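Local coordinates for protein contact-dependent inhibitor A (Enterobacter cloacae subsp. cloacae, PDB 4NTQ) that delivers, as its C-terminal domain, a toxic ribosomal RNase into target bacteria during contact-dependent growth inhibition, at residues S170-D175 against N198-D203. Numbering follows the deposited sequence.
Sequences SNLGFD and NYITPD
The backbone carbonyl of Asn198 meets the rim of the Phe174 ring: Asn198 O lies 3.2 Å from Phe174 CE1, near the ring plane. No hydrogen bond joins the two segments; the approach of this carbonyl to the electropositive C-H edge is the polar element of an otherwise apolar contact. One face of the ring rests on Ile200 in a CH-pi interaction: Ile200 CD1 sits 3.8 Å from the Phe174 ring centroid, displaced toward Phe174 CG and CD2. Ile200 CG1 lies between its backbone N and carbonyl carbon (chi1 52°), while CG2 stands anti to the carbonyl carbon. With CB directed at the loop, this torsion lays both branches over the ring, Ile200 CG1 near Phe174 CG and CD1, Ile200 CG2 3.9 Å from Phe174 CZ. A flat aromatic suits this forked aliphatic chain. Leu172 adds a looser apolar touch, its CD1 4.4 Å from Ile200 CD1. Gly173, with positive phi (111°), ends the preceding helix in a Schellman motif; a CB here would press against the carbonyl O of Leu172, a clash glycine avoids. Phe174 follows at the centre of an inverse gamma turn. The contact thus packs the turn between helix 164-170 and strand 176-178 against inner strand 199-202 of the antiparallel sheet, where Phe193 of strand 192-194 touches both Phe174 and Ile200, and Trp213 of strand 213-216 touches Leu172 and Ile200.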
ATOM      1  N   SER A 170     -19.166  -6.923  -5.101  1.00 65.05           N
ATOM      2  CA  SER A 170     -20.402  -6.430  -5.696  1.00 73.24           C
ATOM      3  C   SER A 170     -21.577  -6.622  -4.743  1.00 74.67           C
ATOM      4  O   SER A 170     -22.403  -5.727  -4.572  1.00 75.86           O
ATOM      5  CB  SER A 170     -20.687  -7.148  -7.012  1.00 74.99           C
ATOM      6  OG  SER A 170     -21.707  -6.487  -7.733  1.00 80.37           O
ATOM      7  N   ASN A 171     -21.644  -7.793  -4.117  1.00 74.95           N
ATOM      8  CA  ASN A 171     -22.693  -8.083  -3.146  1.00 78.94           C
ATOM      9  C   ASN A 171     -22.619  -7.178  -1.922  1.00 79.74           C
ATOM     10  O   ASN A 171     -23.580  -7.064  -1.168  1.00 86.03           O
ATOM     11  CB  ASN A 171     -22.646  -9.550  -2.724  1.00 72.90           C
ATOM     12  CG  ASN A 171     -23.179 -10.481  -3.797  1.00 82.48           C
ATOM     13  OD1 ASN A 171     -24.157 -10.167  -4.482  1.00 85.13           O
ATOM     14  ND2 ASN A 171     -22.534 -11.632  -3.951  1.00 82.08           N
ATOM     15  N   LEU A 172     -21.471  -6.541  -1.733  1.00 73.73           N
ATOM     16  CA  LEU A 172     -21.281  -5.609  -0.634  1.00 67.36           C
ATOM     17  C   LEU A 172     -21.608  -4.178  -1.055  1.00 67.56           C
ATOM     18  O   LEU A 172     -21.665  -3.276  -0.223  1.00 62.15           O
ATOM     19  CB  LEU A 172     -19.852  -5.713  -0.114  1.00 58.29           C
ATOM     20  CG  LEU A 172     -19.681  -7.001   0.674  1.00 65.61           C
ATOM     21  CD1 LEU A 172     -18.239  -7.217   1.114  1.00 53.99           C
ATOM     22  CD2 LEU A 172     -20.627  -6.963   1.864  1.00 58.90           C
ATOM     23  N   GLY A 173     -21.836  -3.985  -2.353  1.00 69.36           N
ATOM     24  CA  GLY A 173     -22.205  -2.687  -2.889  1.00 70.35           C
ATOM     25  C   GLY A 173     -21.108  -2.083  -3.742  1.00 69.32           C
ATOM     26  O   GLY A 173     -21.333  -1.138  -4.499  1.00 70.76           O
ATOM     27  N   PHE A 174     -19.914  -2.647  -3.621  1.00 67.85           N
ATOM     28  CA  PHE A 174     -18.737  -2.131  -4.302  1.00 61.02           C
ATOM     29  C   PHE A 174     -18.685  -2.624  -5.748  1.00 69.65           C
ATOM     30  O   PHE A 174     -17.902  -3.505  -6.095  1.00 66.69           O
ATOM     31  CB  PHE A 174     -17.486  -2.522  -3.524  1.00 58.70           C
ATOM     32  CG  PHE A 174     -17.414  -1.911  -2.148  1.00 62.48           C
ATOM     33  CD1 PHE A 174     -16.586  -0.826  -1.898  1.00 59.82           C
ATOM     34  CD2 PHE A 174     -18.182  -2.410  -1.107  1.00 65.13           C
ATOM     35  CE1 PHE A 174     -16.517  -0.258  -0.630  1.00 51.42           C
ATOM     36  CE2 PHE A 174     -18.124  -1.845   0.157  1.00 58.55           C
ATOM     37  CZ  PHE A 174     -17.291  -0.766   0.394  1.00 51.44           C
ATOM     38  N   ASP A 175     -19.530  -2.023  -6.583  1.00 78.31           N
ATOM     39  CA  ASP A 175     -19.771  -2.460  -7.957  1.00 80.27           C
ATOM     40  C   ASP A 175     -18.623  -2.228  -8.923  1.00 76.99           C
ATOM     41  O   ASP A 175     -18.440  -2.991  -9.872  1.00 71.24           O
ATOM     42  CB  ASP A 175     -20.998  -1.738  -8.514  1.00 89.72           C
ATOM     43  CG  ASP A 175     -22.276  -2.149  -7.829  1.00105.16           C
ATOM     44  OD1 ASP A 175     -22.337  -3.293  -7.333  1.00110.12           O
ATOM     45  OD2 ASP A 175     -23.222  -1.334  -7.793  1.00111.24           O
ATOM     46  N   ASN A 198     -16.184   4.464  -0.663  1.00 63.95           N
ATOM     47  CA  ASN A 198     -14.977   3.795  -0.183  1.00 57.74           C
ATOM     48  C   ASN A 198     -14.470   2.678  -1.095  1.00 61.49           C
ATOM     49  O   ASN A 198     -15.157   2.266  -2.040  1.00 59.24           O
ATOM     50  CB  ASN A 198     -15.229   3.219   1.206  1.00 55.71           C
ATOM     51  CG  ASN A 198     -15.407   4.286   2.241  1.00 58.05           C
ATOM     52  OD1 ASN A 198     -14.610   5.224   2.320  1.00 56.10           O
ATOM     53  ND2 ASN A 198     -16.460   4.165   3.044  1.00 63.07           N
ATOM     54  N   TYR A 199     -13.275   2.177  -0.785  1.00 51.17           N
ATOM     55  CA  TYR A 199     -12.643   1.126  -1.575  1.00 46.10           C
ATOM     56  C   TYR A 199     -12.275  -0.082  -0.718  1.00 46.00           C
ATOM     57  O   TYR A 199     -11.803   0.060   0.411  1.00 48.33           O
ATOM     58  CB  TYR A 199     -11.378   1.655  -2.261  1.00 44.71           C
ATOM     59  CG  TYR A 199     -11.574   2.930  -3.065  1.00 52.23           C
ATOM     60  CD1 TYR A 199     -11.784   2.888  -4.443  1.00 50.60           C
ATOM     61  CD2 TYR A 199     -11.544   4.178  -2.449  1.00 45.89           C
ATOM     62  CE1 TYR A 199     -11.947   4.049  -5.186  1.00 49.89           C
ATOM     63  CE2 TYR A 199     -11.716   5.343  -3.187  1.00 48.28           C
ATOM     64  CZ  TYR A 199     -11.929   5.271  -4.552  1.00 45.55           C
ATOM     65  OH  TYR A 199     -12.109   6.427  -5.276  1.00 52.27           O
ATOM     66  N   ILE A 200     -12.481  -1.277  -1.256  1.00 47.11           N
ATOM     67  CA  ILE A 200     -12.024  -2.481  -0.580  1.00 40.36           C
ATOM     68  C   ILE A 200     -11.128  -3.302  -1.497  1.00 48.82           C
ATOM     69  O   ILE A 200     -11.254  -3.232  -2.720  1.00 51.27           O
ATOM     70  CB  ILE A 200     -13.188  -3.357  -0.109  1.00 42.38           C
ATOM     71  CG1 ILE A 200     -14.150  -3.641  -1.254  1.00 45.41           C
ATOM     72  CG2 ILE A 200     -13.946  -2.704   1.024  1.00 45.99           C
ATOM     73  CD1 ILE A 200     -15.314  -4.515  -0.856  1.00 47.81           C
ATOM     74  N   THR A 201     -10.196  -4.039  -0.894  1.00 45.07           N
ATOM     75  CA  THR A 201      -9.422  -5.074  -1.573  1.00 49.59           C
ATOM     76  C   THR A 201      -9.411  -6.242  -0.634  1.00 47.50           C
ATOM     77  O   THR A 201      -9.432  -6.047   0.581  1.00 45.15           O
ATOM     78  CB  THR A 201      -7.935  -4.721  -1.780  1.00 50.26           C
ATOM     79  OG1 THR A 201      -7.310  -4.492  -0.510  1.00 52.01           O
ATOM     80  CG2 THR A 201      -7.776  -3.515  -2.622  1.00 49.56           C
ATOM     81  N   PRO A 202      -9.373  -7.463  -1.187  1.00 53.57           N
ATOM     82  CA  PRO A 202      -9.323  -8.684  -0.382  1.00 46.77           C
ATOM     83  C   PRO A 202      -8.107  -8.733   0.522  1.00 44.23           C
ATOM     84  O   PRO A 202      -6.989  -8.424   0.102  1.00 43.52           O
ATOM     85  CB  PRO A 202      -9.240  -9.798  -1.436  1.00 56.80           C
ATOM     86  CG  PRO A 202      -8.838  -9.118  -2.699  1.00 56.30           C
ATOM     87  CD  PRO A 202      -9.460  -7.768  -2.624  1.00 56.61           C
ATOM     88  N   ASP A 203      -8.345  -9.122   1.767  1.00 42.95           N
ATOM     89  CA  ASP A 203      -7.287  -9.236   2.753  1.00 48.00           C
ATOM     90  C   ASP A 203      -6.497 -10.486   2.411  1.00 56.66           C
ATOM     91  O   ASP A 203      -7.013 -11.602   2.504  1.00 63.55           O
ATOM     92  CB  ASP A 203      -7.887  -9.315   4.164  1.00 50.38           C
ATOM     93  CG  ASP A 203      -6.847  -9.206   5.251  1.00 67.03           C
ATOM     94  OD1 ASP A 203      -7.188  -9.406   6.437  1.00 72.16           O
ATOM     95  OD2 ASP A 203      -5.683  -8.924   4.921  1.00 76.19           O
TER